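PDB 2H34: Serine/threonine-protein kinase PknE from Mycobacterium tuberculosis, which phosphorylates serine and threonine residues of proteins with ATP, as the cytoplasmic kinase domain of a membrane protein thought to support survival of the bacterium in its host. Local coordinates for residues L91-V96 / I143-D148; R114-V119 / N164-A169; V137-Q142 / D171-V176; Y201-R206 / D217-T222. All blocks are in the same frame, centred on the assembly; numbering follows the deposited sequence.

The first three contacts interlock along the chain: each opens before the previous one closes. From the N terminus, contact 1 opens just after helix 75-88, contact 2 in the linker behind strand 108-114, and contact 3 on helix 133-152. Then they close in the same order, contact 1 further along that helix, contact 2 on strand 165-167 and contact 3 around strand 173-175. Contacts 1 and 2 fasten the loop 91-96 and the hinge to the C-lobe, and contact 3 ties helix 133-152 to strand 173-175 within it. Contact 4 follows in series and closes a short local loop, bringing 201-206 onto helix 217-230. L221 of this helix packs on I143 and V140, which ties contact 4 to contacts 1 and 3.

Contact 1 of 4, residues L91-V96 / I143-D148; sequences LQEPHV and IGSALD
E93 and S145 meet through their polar ends, where the serine hydroxyl gives a weak hydrogen bond to the carboxylate, S145 OG to E93 OE2 at 2.9 Å. The serine reaches it because OG stands anti to the backbone N (chi1 179°), which swings the hydroxyl off the helix surface toward the loop. E93 bends at chi2 and folds its carboxylate back over its own turn, a type I turn running from E93 to V96. There H95 takes hold of both oxygens. Its ring nitrogen ND1 lies 3.0 Å from E93 OE2, on the syn lone pair and 15° out of the imidazole plane, while its backbone N is 2.6 Å from E93 OE1 and approaches from above the carboxylate plane. OE2 is therefore shared between ring and serine, and the histidine probably steadies the carboxylate that faces the helix. In protein kinases the segment between helix αC and strand β4, here 91-96, is the part of the N-lobe that docks on helix αE of the C-lobe, here 133-152. Beside the polar cluster the loop packs on A146. V96 CG1 makes the apolar contact, 3.5 Å from A146 CB, while two oxygens also come close to this residue: H95 O, 3.7 Å from A146 CB, and E93 OE1, 3.7 Å from A146 CA. The imidazole of H95 also stacks on the ring of F172, its backbone bonds to that of L175, and the methyl of A146 packs against the L175 side chain.

Contact 2 of 4, residues R114-V119 / N164-A169; sequences RLINGV and NILVSA
V119 and V167 pair as an antiparallel bridge where the kinase hinge, the linker leading from the N-lobe into the C-lobe, joins the small sheet that contains strand β7 (165-167). Two backbone hydrogen bonds make this hydrogen-bonded pair: V167 N to V119 O at 2.8 Å, nearly straight at 174°, and V119 N to V167 O at 3.1 Å. A third polar link comes from a side chain. The hydroxyl S168 OG donates to N117 O over 2.9 Å, almost in line with the carbonyl bond (168°), so N117 is fixed through its main chain while its amide leads away. Apolar packing is carried by L166, whose CG lies anti to the backbone N (chi1 -172°) and whose two methyls divide the hinge between them. L166 CD2 meets I116 CG2 at 3.3 Å, and L166 CD1 reaches G118 C at 3.7 Å. In related kinases the β7 leucine at this position lies beneath the adenine of ATP, consistent with L166 being about 9 Å, side chain to side chain, from V42 of the predicted nucleotide site. G118 crosses the strand at positive phi, and its CA makes a CH···O contact with V167 O at 3.1 Å.

Contact 3 of 4, residues V137-Q142 / D171-V176; sequences VAIVRQ and DFAYLV
Q142 crosses from helix αE (133-152) to the backbone at the start of strand β8 (173-175), the short strand that in protein kinases runs into the DFG motif. Its CB faces the strand and lies 4.0 Å from A173 O. With CG turned anti to its own carbonyl carbon (chi1 -59°) and the chain extended from there, the side chain crosses the gap at full length. CD arrives between two main-chain groups, 3.5 Å from A173 N and 3.7 Å from D171 O. The amide head also comes over one face of the F172 ring, offset toward the rim. One turn earlier on the helix, I139 packs beside it: its CG2 approaches A173 CB at 4.3 Å, and its CG1 comes to 4.4 Å from D171 O. D171 directs its carboxylate along the helix instead of at Q142, forming a salt bridge with R135, so the turn before β8 is tied to the same helix at a second point. A173 leans in addition on I143. A primary amide carries both a donor and an acceptor, and the segment it meets presents a carbonyl and an N-H side by side; an amide placed here could suit both groups, beside the apolar patch of I139 and A173.

Contact 4 of 4, residues Y201-R206 / D217-T222; sequences YMAPER and DIYALT
The APE motif, A203-P204-E205, closes the activation segment of a protein kinase, and here its A203 and P204, with the main chain of Y201 and M202, pack on the first turns of helix αF (217-230). The ring of Y219 is the platform. A203 lies over its face, with A203 CA 3.6 Å from the ring centroid and only 12° off the normal, a CH-pi contact, and with its methyl A203 CB 3.6 Å from Y219 CG. P204 crosses the tyrosine side chain at about a right angle, bringing P204 CD to 3.8 Å from Y219 CE1. Y219 offers its face this way because CG is anti to the backbone N (chi1 -174°), sending the ring out from the helix. Alongside, A220 meets the main chain of Y201: A220 CB is 3.3 Å from Y201 O and 4.1 Å from Y201 CB. Within the loop, the selenium of M202 sits over the guanidinium of R206, which forms a salt bridge with D159, the predicted catalytic base. E205 is paired with R280, and Y201 OH bonds to E227 farther along αF. The ring of Y219 also meets H246 of helix 239-248, and L221, also on αF, packs toward helices 133-152 and 284-293.

Contact 1 of 4, residues L91-V96 / I143-D148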
loop_
_atom_site.group_PDB
_atom_site.type_symbol
_atom_site.label_atom_id
_atom_site.label_comp_id
_atom_site.label_asym_id
_atom_site.label_seq_id
_atom_site.Cartn_x
_atom_site.Cartn_y
_atom_site.Cartn_z
ATOM N N LEU A 91 -2.807 4.583 -15.197
ATOM C CA LEU A 91 -1.764 3.651 -14.827
ATOM C C LEU A 91 -1.881 2.390 -15.651
ATOM O O LEU A 91 -2.977 2.017 -16.057
ATOM C CB LEU A 91 -1.832 3.337 -13.341
ATOM C CG LEU A 91 -1.449 4.562 -12.520
ATOM C CD1 LEU A 91 -1.958 4.439 -11.101
ATOM C CD2 LEU A 91 0.056 4.783 -12.545
ATOM N N GLN A 92 -0.750 1.748 -15.915
ATOM C CA GLN A 92 -0.756 0.535 -16.710
ATOM C C GLN A 92 -0.137 -0.623 -15.965
ATOM O O GLN A 92 -0.134 -1.750 -16.452
ATOM C CB GLN A 92 0.012 0.750 -18.001
ATOM C CG GLN A 92 -0.624 1.708 -18.954
ATOM C CD GLN A 92 0.313 2.031 -20.081
ATOM O OE1 GLN A 92 0.972 1.140 -20.626
ATOM N NE2 GLN A 92 0.407 3.316 -20.429
ATOM N N GLU A 93 0.413 -0.336 -14.795
ATOM C CA GLU A 93 1.103 -1.346 -14.035
ATOM C C GLU A 93 0.089 -2.402 -13.591
ATOM O O GLU A 93 -1.029 -2.058 -13.184
ATOM C CB GLU A 93 1.787 -0.688 -12.852
ATOM C CG GLU A 93 3.090 -1.325 -12.459
ATOM C CD GLU A 93 2.874 -2.674 -11.829
ATOM O OE1 GLU A 93 1.966 -2.778 -10.970
ATOM O OE2 GLU A 93 3.583 -3.634 -12.219
ATOM N N PRO A 94 0.448 -3.695 -13.712
ATOM C CA PRO A 94 -0.463 -4.789 -13.409
ATOM C C PRO A 94 -0.712 -5.125 -11.940
ATOM O O PRO A 94 -1.548 -5.981 -11.674
ATOM C CB PRO A 94 0.197 -5.984 -14.109
ATOM C CG PRO A 94 1.606 -5.699 -14.054
ATOM C CD PRO A 94 1.724 -4.207 -14.232
ATOM N N HIS A 95 -0.000 -4.493 -11.008
ATOM C CA HIS A 95 -0.268 -4.685 -9.572
ATOM C C HIS A 95 -1.046 -3.508 -9.007
ATOM O O HIS A 95 -1.116 -3.290 -7.792
ATOM C CB HIS A 95 1.019 -4.899 -8.787
ATOM C CG HIS A 95 1.850 -6.005 -9.331
ATOM N ND1 HIS A 95 2.848 -5.792 -10.257
ATOM C CD2 HIS A 95 1.783 -7.340 -9.143
ATOM C CE1 HIS A 95 3.375 -6.952 -10.600
ATOM N NE2 HIS A 95 2.747 -7.907 -9.938
ATOM N N VAL A 96 -1.618 -2.742 -9.916
ATOM C CA VAL A 96 -2.559 -1.733 -9.554
ATOM C C VAL A 96 -3.876 -2.173 -10.159
ATOM O O VAL A 96 -3.948 -2.487 -11.352
ATOM C CB VAL A 96 -2.109 -0.334 -10.020
ATOM C CG1 VAL A 96 -0.806 0.055 -9.346
ATOM C CG2 VAL A 96 -1.928 -0.309 -11.519
ATOM N N ILE A 143 4.514 -4.839 -4.984
ATOM C CA ILE A 143 3.956 -3.590 -4.490
ATOM C C ILE A 143 4.875 -2.414 -4.806
ATOM O O ILE A 143 4.399 -1.344 -5.190
ATOM C CB ILE A 143 3.633 -3.642 -2.977
ATOM C CG1 ILE A 143 2.388 -4.471 -2.737
ATOM C CG2 ILE A 143 3.373 -2.257 -2.412
ATOM C CD1 ILE A 143 2.716 -5.851 -2.402
ATOM N N GLY A 144 6.184 -2.609 -4.653
ATOM C CA GLY A 144 7.151 -1.549 -4.967
ATOM C C GLY A 144 6.999 -1.125 -6.415
ATOM O O GLY A 144 7.108 0.061 -6.767
ATOM N N SER A 145 6.702 -2.121 -7.240
ATOM C CA SER A 145 6.434 -1.918 -8.647
ATOM C C SER A 145 5.217 -1.013 -8.830
ATOM O O SER A 145 5.288 -0.021 -9.552
ATOM C CB SER A 145 6.253 -3.273 -9.344
ATOM O OG SER A 145 5.980 -3.117 -10.709
ATOM N N ALA A 146 4.121 -1.322 -8.139
ATOM C CA ALA A 146 2.930 -0.480 -8.176
ATOM C C ALA A 146 3.247 0.940 -7.701
ATOM O O ALA A 146 2.849 1.923 -8.322
ATOM C CB ALA A 146 1.842 -1.089 -7.340
ATOM N N LEU A 147 3.982 1.038 -6.600
ATOM C CA LEU A 147 4.350 2.320 -6.055
ATOM C C LEU A 147 5.166 3.135 -7.048
ATOM O O LEU A 147 4.848 4.308 -7.273
ATOM C CB LEU A 147 5.127 2.139 -4.760
ATOM C CG LEU A 147 4.394 1.588 -3.540
ATOM C CD1 LEU A 147 5.376 1.381 -2.396
ATOM C CD2 LEU A 147 3.276 2.524 -3.130
ATOM N N ASP A 148 6.203 2.534 -7.639
ATOM C CA ASP A 148 7.023 3.229 -8.642
ATOM C C ASP A 148 6.150 3.821 -9.754
ATOM O O ASP A 148 6.311 4.974 -10.152
ATOM C CB ASP A 148 8.014 2.268 -9.296
ATOM C CG ASP A 148 9.211 1.934 -8.419
ATOM O OD1 ASP A 148 9.533 2.660 -7.446
ATOM O OD2 ASP A 148 9.857 0.914 -8.752
#

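Contact 2 of 4, residues R114-V119 / N164-A169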
loop_
_atom_site.group_PDB
_atom_site.type_symbol
_atom_site.label_atom_id
_atom_site.label_comp_id
_atom_site.label_asym_id
_atom_site.label_seq_id
_atom_site.Cartn_x
_atom_site.Cartn_y
_atom_site.Cartn_z
ATOM N N ARG A 114 -12.028 -3.150 -11.177
ATOM C CA ARG A 114 -11.901 -4.608 -11.152
ATOM C C ARG A 114 -11.958 -5.152 -9.719
ATOM O O ARG A 114 -11.334 -4.604 -8.802
ATOM C CB ARG A 114 -10.581 -4.987 -11.842
ATOM C CG ARG A 114 -10.296 -6.472 -12.058
ATOM C CD ARG A 114 -9.931 -6.708 -13.521
ATOM N NE ARG A 114 -8.803 -7.614 -13.720
ATOM C CZ ARG A 114 -8.349 -7.987 -14.916
ATOM N NH1 ARG A 114 -8.934 -7.538 -16.014
ATOM N NH2 ARG A 114 -7.309 -8.807 -15.025
ATOM N N LEU A 115 -12.731 -6.216 -9.528
ATOM C CA LEU A 115 -12.869 -6.825 -8.211
ATOM C C LEU A 115 -11.805 -7.881 -7.978
ATOM O O LEU A 115 -11.645 -8.795 -8.785
ATOM C CB LEU A 115 -14.243 -7.471 -8.052
ATOM C CG LEU A 115 -14.325 -8.404 -6.837
ATOM C CD1 LEU A 115 -14.927 -7.686 -5.631
ATOM C CD2 LEU A 115 -15.083 -9.683 -7.178
ATOM N N ILE A 116 -11.110 -7.780 -6.852
ATOM C CA ILE A 116 -10.070 -8.738 -6.559
ATOM C C ILE A 116 -10.349 -9.529 -5.304
ATOM O O ILE A 116 -10.873 -8.996 -4.338
ATOM C CB ILE A 116 -8.707 -8.058 -6.468
ATOM C CG1 ILE A 116 -8.319 -7.481 -7.833
ATOM C CG2 ILE A 116 -7.651 -9.039 -5.984
ATOM C CD1 ILE A 116 -8.410 -8.486 -8.987
ATOM N N ASN A 117 -9.993 -10.811 -5.353
ATOM C CA ASN A 117 -10.059 -11.721 -4.225
ATOM C C ASN A 117 -8.721 -11.809 -3.520
ATOM O O ASN A 117 -7.684 -11.498 -4.095
ATOM C CB ASN A 117 -10.411 -13.109 -4.727
ATOM C CG ASN A 117 -11.903 -13.322 -4.876
ATOM O OD1 ASN A 117 -12.618 -12.526 -5.499
ATOM N ND2 ASN A 117 -12.386 -14.426 -4.305
ATOM N N GLY A 118 -8.732 -12.269 -2.279
ATOM C CA GLY A 118 -7.492 -12.467 -1.543
ATOM C C GLY A 118 -7.563 -11.912 -0.140
ATOM O O GLY A 118 -8.629 -11.502 0.314
ATOM N N VAL A 119 -6.425 -11.903 0.543
ATOM C CA VAL A 119 -6.354 -11.458 1.930
ATOM C C VAL A 119 -5.315 -10.348 2.081
ATOM O O VAL A 119 -4.371 -10.281 1.291
ATOM C CB VAL A 119 -6.035 -12.635 2.901
ATOM C CG1 VAL A 119 -7.224 -13.551 3.024
ATOM C CG2 VAL A 119 -4.820 -13.421 2.446
ATOM N N ASN A 164 -3.048 -2.385 2.969
ATOM C CA ASN A 164 -3.244 -1.862 1.613
ATOM C C ASN A 164 -2.685 -2.823 0.586
ATOM O O ASN A 164 -2.539 -2.481 -0.599
ATOM C CB ASN A 164 -2.509 -0.531 1.431
ATOM C CG ASN A 164 -3.052 0.571 2.305
ATOM O OD1 ASN A 164 -2.279 1.312 2.932
ATOM N ND2 ASN A 164 -4.381 0.699 2.356
ATOM N N ILE A 165 -2.331 -4.013 1.063
ATOM C CA ILE A 165 -1.690 -5.027 0.246
ATOM C C ILE A 165 -2.592 -6.262 0.231
ATOM O O ILE A 165 -2.903 -6.838 1.276
ATOM C CB ILE A 165 -0.278 -5.358 0.780
ATOM C CG1 ILE A 165 0.613 -4.125 0.702
ATOM C CG2 ILE A 165 0.351 -6.488 -0.007
ATOM C CD1 ILE A 165 1.936 -4.253 1.441
ATOM N N LEU A 166 -3.013 -6.646 -0.968
ATOM C CA LEU A 166 -3.985 -7.701 -1.162
ATOM C C LEU A 166 -3.345 -8.839 -1.921
ATOM O O LEU A 166 -2.920 -8.664 -3.062
ATOM C CB LEU A 166 -5.180 -7.160 -1.947
ATOM C CG LEU A 166 -6.428 -8.045 -2.102
ATOM C CD1 LEU A 166 -7.101 -8.316 -0.755
ATOM C CD2 LEU A 166 -7.408 -7.411 -3.088
ATOM N N VAL A 167 -3.281 -10.006 -1.294
ATOM C CA VAL A 167 -2.573 -11.135 -1.879
ATOM C C VAL A 167 -3.579 -12.123 -2.480
ATOM O O VAL A 167 -4.444 -12.643 -1.784
ATOM C CB VAL A 167 -1.635 -11.782 -0.843
ATOM C CG1 VAL A 167 -0.901 -12.953 -1.414
ATOM C CG2 VAL A 167 -0.638 -10.767 -0.389
ATOM N N SER A 168 -3.467 -12.351 -3.783
ATOM C CA SER A 168 -4.410 -13.193 -4.496
ATOM C C SER A 168 -3.869 -14.599 -4.680
ATOM O O SER A 168 -2.930 -15.004 -4.004
ATOM C CB SER A 168 -4.742 -12.584 -5.854
ATOM O OG SER A 168 -5.293 -11.297 -5.690
ATOM N N ALA A 169 -4.483 -15.324 -5.610
ATOM C CA ALA A 169 -4.123 -16.692 -5.977
ATOM C C ALA A 169 -2.683 -17.133 -5.671
ATOM O O ALA A 169 -2.446 -17.715 -4.608
ATOM C CB ALA A 169 -4.475 -16.946 -7.435
#

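Contact 3 of 4, residues V137-Q142 / D171-V176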
loop_
_atom_site.group_PDB
_atom_site.type_symbol
_atom_site.label_atom_id
_atom_site.label_comp_id
_atom_site.label_asym_id
_atom_site.label_seq_id
_atom_site.Cartn_x
_atom_site.Cartn_y
_atom_site.Cartn_z
ATOM N N VAL A 137 9.871 -11.187 -0.126
ATOM C CA VAL A 137 10.496 -10.457 -1.218
ATOM C C VAL A 137 9.545 -10.419 -2.406
ATOM O O VAL A 137 9.226 -9.338 -2.909
ATOM C CB VAL A 137 11.889 -11.048 -1.609
ATOM C CG1 VAL A 137 12.513 -10.261 -2.767
ATOM C CG2 VAL A 137 12.839 -11.027 -0.414
ATOM N N ALA A 138 9.053 -11.581 -2.823
ATOM C CA ALA A 138 8.118 -11.630 -3.942
ATOM C C ALA A 138 6.996 -10.612 -3.752
ATOM O O ALA A 138 6.690 -9.842 -4.657
ATOM C CB ALA A 138 7.557 -13.014 -4.116
ATOM N N ILE A 139 6.408 -10.575 -2.560
ATOM C CA ILE A 139 5.346 -9.611 -2.290
ATOM C C ILE A 139 5.865 -8.172 -2.350
ATOM O O ILE A 139 5.309 -7.350 -3.073
ATOM C CB ILE A 139 4.563 -9.951 -0.998
ATOM C CG1 ILE A 139 3.781 -11.252 -1.239
ATOM C CG2 ILE A 139 3.601 -8.825 -0.626
ATOM C CD1 ILE A 139 3.587 -12.103 -0.029
ATOM N N VAL A 140 6.956 -7.873 -1.655
ATOM C CA VAL A 140 7.513 -6.512 -1.702
ATOM C C VAL A 140 7.799 -6.050 -3.136
ATOM O O VAL A 140 7.513 -4.911 -3.494
ATOM C CB VAL A 140 8.758 -6.380 -0.811
ATOM C CG1 VAL A 140 9.451 -5.060 -1.033
ATOM C CG2 VAL A 140 8.349 -6.495 0.650
ATOM N N ARG A 141 8.319 -6.956 -3.959
ATOM C CA ARG A 141 8.680 -6.622 -5.339
ATOM C C ARG A 141 7.494 -6.086 -6.129
ATOM O O ARG A 141 7.594 -5.034 -6.747
ATOM C CB ARG A 141 9.342 -7.810 -6.058
ATOM C CG ARG A 141 10.045 -7.414 -7.355
ATOM C CD ARG A 141 10.536 -8.592 -8.163
ATOM N NE ARG A 141 11.393 -9.468 -7.361
ATOM C CZ ARG A 141 11.167 -10.770 -7.160
ATOM N NH1 ARG A 141 10.113 -11.366 -7.721
ATOM N NH2 ARG A 141 11.998 -11.485 -6.402
ATOM N N GLN A 142 6.374 -6.797 -6.065
ATOM C CA GLN A 142 5.144 -6.414 -6.762
ATOM C C GLN A 142 4.534 -5.098 -6.293
ATOM O O GLN A 142 4.046 -4.339 -7.113
ATOM C CB GLN A 142 4.079 -7.493 -6.634
ATOM C CG GLN A 142 4.451 -8.833 -7.169
ATOM C CD GLN A 142 3.458 -9.888 -6.746
ATOM O OE1 GLN A 142 3.706 -10.628 -5.797
ATOM N NE2 GLN A 142 2.318 -9.955 -7.431
ATOM N N ASP A 171 0.185 -15.793 -4.720
ATOM C CA ASP A 171 0.941 -14.708 -4.103
ATOM C C ASP A 171 0.950 -13.475 -4.991
ATOM O O ASP A 171 1.902 -12.714 -4.988
ATOM C CB ASP A 171 2.388 -15.141 -3.837
ATOM C CG ASP A 171 2.569 -15.820 -2.499
ATOM O OD1 ASP A 171 1.568 -16.066 -1.794
ATOM O OD2 ASP A 171 3.732 -16.099 -2.149
ATOM N N PHE A 172 -0.095 -13.286 -5.775
ATOM C CA PHE A 172 -0.159 -12.117 -6.618
ATOM C C PHE A 172 -0.699 -10.964 -5.803
ATOM O O PHE A 172 -1.791 -11.053 -5.251
ATOM C CB PHE A 172 -1.045 -12.359 -7.817
ATOM C CG PHE A 172 -0.868 -11.353 -8.881
ATOM C CD1 PHE A 172 -0.044 -11.607 -9.949
ATOM C CD2 PHE A 172 -1.502 -10.126 -8.804
ATOM C CE1 PHE A 172 0.139 -10.675 -10.937
ATOM C CE2 PHE A 172 -1.316 -9.177 -9.784
ATOM C CZ PHE A 172 -0.493 -9.459 -10.856
ATOM N N ALA A 173 0.057 -9.878 -5.734
ATOM C CA ALA A 173 -0.295 -8.786 -4.846
ATOM C C ALA A 173 -0.624 -7.494 -5.567
ATOM O O ALA A 173 0.093 -7.082 -6.461
ATOM C CB ALA A 173 0.809 -8.555 -3.837
ATOM N N TYR A 174 -1.709 -6.856 -5.140
ATOM C CA TYR A 174 -2.092 -5.543 -5.623
ATOM C C TYR A 174 -1.949 -4.499 -4.544
ATOM O O TYR A 174 -2.248 -4.750 -3.379
ATOM C CB TYR A 174 -3.555 -5.531 -6.009
ATOM C CG TYR A 174 -3.893 -6.356 -7.189
ATOM C CD1 TYR A 174 -3.770 -5.839 -8.459
ATOM C CD2 TYR A 174 -4.370 -7.656 -7.036
ATOM C CE1 TYR A 174 -4.096 -6.607 -9.564
ATOM C CE2 TYR A 174 -4.705 -8.419 -8.125
ATOM C CZ TYR A 174 -4.565 -7.885 -9.380
ATOM O OH TYR A 174 -4.872 -8.625 -10.473
ATOM N N LEU A 175 -1.538 -3.308 -4.950
ATOM C CA LEU A 175 -1.604 -2.150 -4.076
ATOM C C LEU A 175 -3.000 -1.551 -4.202
ATOM O O LEU A 175 -3.386 -1.112 -5.290
ATOM C CB LEU A 175 -0.535 -1.115 -4.460
ATOM C CG LEU A 175 -0.596 0.204 -3.688
ATOM C CD1 LEU A 175 0.031 0.061 -2.301
ATOM C CD2 LEU A 175 0.057 1.335 -4.462
ATOM N N VAL A 176 -3.754 -1.560 -3.100
ATOM C CA VAL A 176 -5.089 -0.933 -3.052
ATOM C C VAL A 176 -5.114 0.273 -2.112
ATOM O O VAL A 176 -4.383 0.310 -1.126
ATOM C CB VAL A 176 -6.202 -1.928 -2.631
ATOM C CG1 VAL A 176 -6.507 -2.887 -3.743
ATOM C CG2 VAL A 176 -5.811 -2.696 -1.383
#

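Contact 4 of 4, residues Y201-R206 / D217-T222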
loop_
_atom_site.group_PDB
_atom_site.type_symbol
_atom_site.label_atom_id
_atom_site.label_comp_id
_atom_site.label_asym_id
_atom_site.label_seq_id
_atom_site.Cartn_x
_atom_site.Cartn_y
_atom_site.Cartn_z
ATOM N N TYR A 201 4.679 2.921 9.928
ATOM C CA TYR A 201 5.319 2.898 8.603
ATOM C C TYR A 201 5.734 4.284 8.092
ATOM O O TYR A 201 5.945 4.477 6.892
ATOM C CB TYR A 201 4.408 2.161 7.590
ATOM C CG TYR A 201 3.901 0.845 8.145
ATOM C CD1 TYR A 201 2.661 0.764 8.787
ATOM C CD2 TYR A 201 4.692 -0.295 8.099
ATOM C CE1 TYR A 201 2.221 -0.416 9.339
ATOM C CE2 TYR A 201 4.255 -1.486 8.650
ATOM C CZ TYR A 201 3.024 -1.538 9.272
ATOM O OH TYR A 201 2.605 -2.720 9.825
HETATM N N MSE A 202 5.886 5.239 9.009
HETATM C CA MSE A 202 6.068 6.631 8.619
HETATM C C MSE A 202 7.478 7.167 8.751
HETATM O O MSE A 202 8.063 7.161 9.834
HETATM C CB MSE A 202 5.134 7.530 9.397
HETATM C CG MSE A 202 3.866 7.861 8.679
HETATM SE SE MSE A 202 2.909 9.163 9.773
HETATM C CE MSE A 202 1.047 8.532 9.308
ATOM N N ALA A 203 7.999 7.661 7.631
ATOM C CA ALA A 203 9.285 8.346 7.591
ATOM C C ALA A 203 9.251 9.562 8.502
ATOM O O ALA A 203 8.188 10.143 8.712
ATOM C CB ALA A 203 9.624 8.755 6.158
ATOM N N PRO A 204 10.413 9.940 9.056
ATOM C CA PRO A 204 10.476 11.075 9.949
ATOM C C PRO A 204 10.135 12.401 9.270
ATOM O O PRO A 204 9.459 13.227 9.870
ATOM C CB PRO A 204 11.929 11.062 10.412
ATOM C CG PRO A 204 12.408 9.682 10.150
ATOM C CD PRO A 204 11.735 9.313 8.901
ATOM N N GLU A 205 10.568 12.595 8.025
ATOM C CA GLU A 205 10.376 13.890 7.349
ATOM C C GLU A 205 8.907 14.320 7.250
ATOM O O GLU A 205 8.607 15.489 6.977
ATOM C CB GLU A 205 11.035 13.915 5.966
ATOM C CG GLU A 205 10.454 12.928 4.968
ATOM C CD GLU A 205 11.170 11.590 4.981
ATOM O OE1 GLU A 205 11.742 11.210 6.026
ATOM O OE2 GLU A 205 11.168 10.917 3.942
ATOM N N ARG A 206 8.006 13.370 7.485
ATOM C CA ARG A 206 6.574 13.627 7.420
ATOM C C ARG A 206 6.037 14.377 8.645
ATOM O O ARG A 206 5.008 15.054 8.564
ATOM C CB ARG A 206 5.828 12.315 7.248
ATOM C CG ARG A 206 6.210 11.549 6.002
ATOM C CD ARG A 206 5.197 10.451 5.712
ATOM N NE ARG A 206 3.825 10.945 5.818
ATOM C CZ ARG A 206 2.729 10.204 5.670
ATOM N NH1 ARG A 206 2.806 8.898 5.398
ATOM N NH2 ARG A 206 1.540 10.785 5.800
ATOM N N ASP A 217 7.089 6.635 0.501
ATOM C CA ASP A 217 6.649 5.238 0.316
ATOM C C ASP A 217 7.766 4.176 0.341
ATOM O O ASP A 217 7.555 3.060 0.822
ATOM C CB ASP A 217 5.755 5.074 -0.927
ATOM C CG ASP A 217 6.328 5.723 -2.180
ATOM O OD1 ASP A 217 5.865 5.378 -3.294
ATOM O OD2 ASP A 217 7.218 6.585 -2.068
ATOM N N ILE A 218 8.950 4.536 -0.152
ATOM C CA ILE A 218 10.126 3.661 -0.095
ATOM C C ILE A 218 10.454 3.289 1.349
ATOM O O ILE A 218 10.774 2.138 1.639
ATOM C CB ILE A 218 11.355 4.312 -0.803
ATOM C CG1 ILE A 218 11.136 4.320 -2.317
ATOM C CG2 ILE A 218 12.653 3.565 -0.476
ATOM C CD1 ILE A 218 11.624 5.541 -2.995
ATOM N N TYR A 219 10.352 4.267 2.242
ATOM C CA TYR A 219 10.582 4.057 3.672
ATOM C C TYR A 219 9.538 3.075 4.192
ATOM O O TYR A 219 9.880 2.040 4.780
ATOM C CB TYR A 219 10.478 5.387 4.438
ATOM C CG TYR A 219 10.835 5.333 5.925
ATOM C CD1 TYR A 219 12.084 5.762 6.366
ATOM C CD2 TYR A 219 9.918 4.907 6.889
ATOM C CE1 TYR A 219 12.430 5.744 7.710
ATOM C CE2 TYR A 219 10.261 4.879 8.245
ATOM C CZ TYR A 219 11.525 5.299 8.639
ATOM O OH TYR A 219 11.920 5.291 9.957
ATOM N N ALA A 220 8.266 3.411 3.968
ATOM C CA ALA A 220 7.156 2.583 4.401
ATOM C C ALA A 220 7.342 1.115 3.970
ATOM O O ALA A 220 7.306 0.202 4.805
ATOM C CB ALA A 220 5.866 3.150 3.865
ATOM N N LEU A 221 7.595 0.899 2.681
ATOM C CA LEU A 221 7.746 -0.462 2.144
ATOM C C LEU A 221 8.811 -1.271 2.879
ATOM O O LEU A 221 8.687 -2.489 3.029
ATOM C CB LEU A 221 8.058 -0.426 0.649
ATOM C CG LEU A 221 7.846 -1.703 -0.157
ATOM C CD1 LEU A 221 6.382 -2.065 -0.203
ATOM C CD2 LEU A 221 8.381 -1.539 -1.572
ATOM N N THR A 222 9.851 -0.583 3.339
ATOM C CA THR A 222 10.951 -1.246 4.018
ATOM C C THR A 222 10.527 -1.689 5.426
ATOM O O THR A 222 10.866 -2.799 5.853
ATOM C CB THR A 222 12.217 -0.365 4.032
ATOM O OG1 THR A 222 12.399 0.211 2.740
ATOM C CG2 THR A 222 13.435 -1.183 4.372
#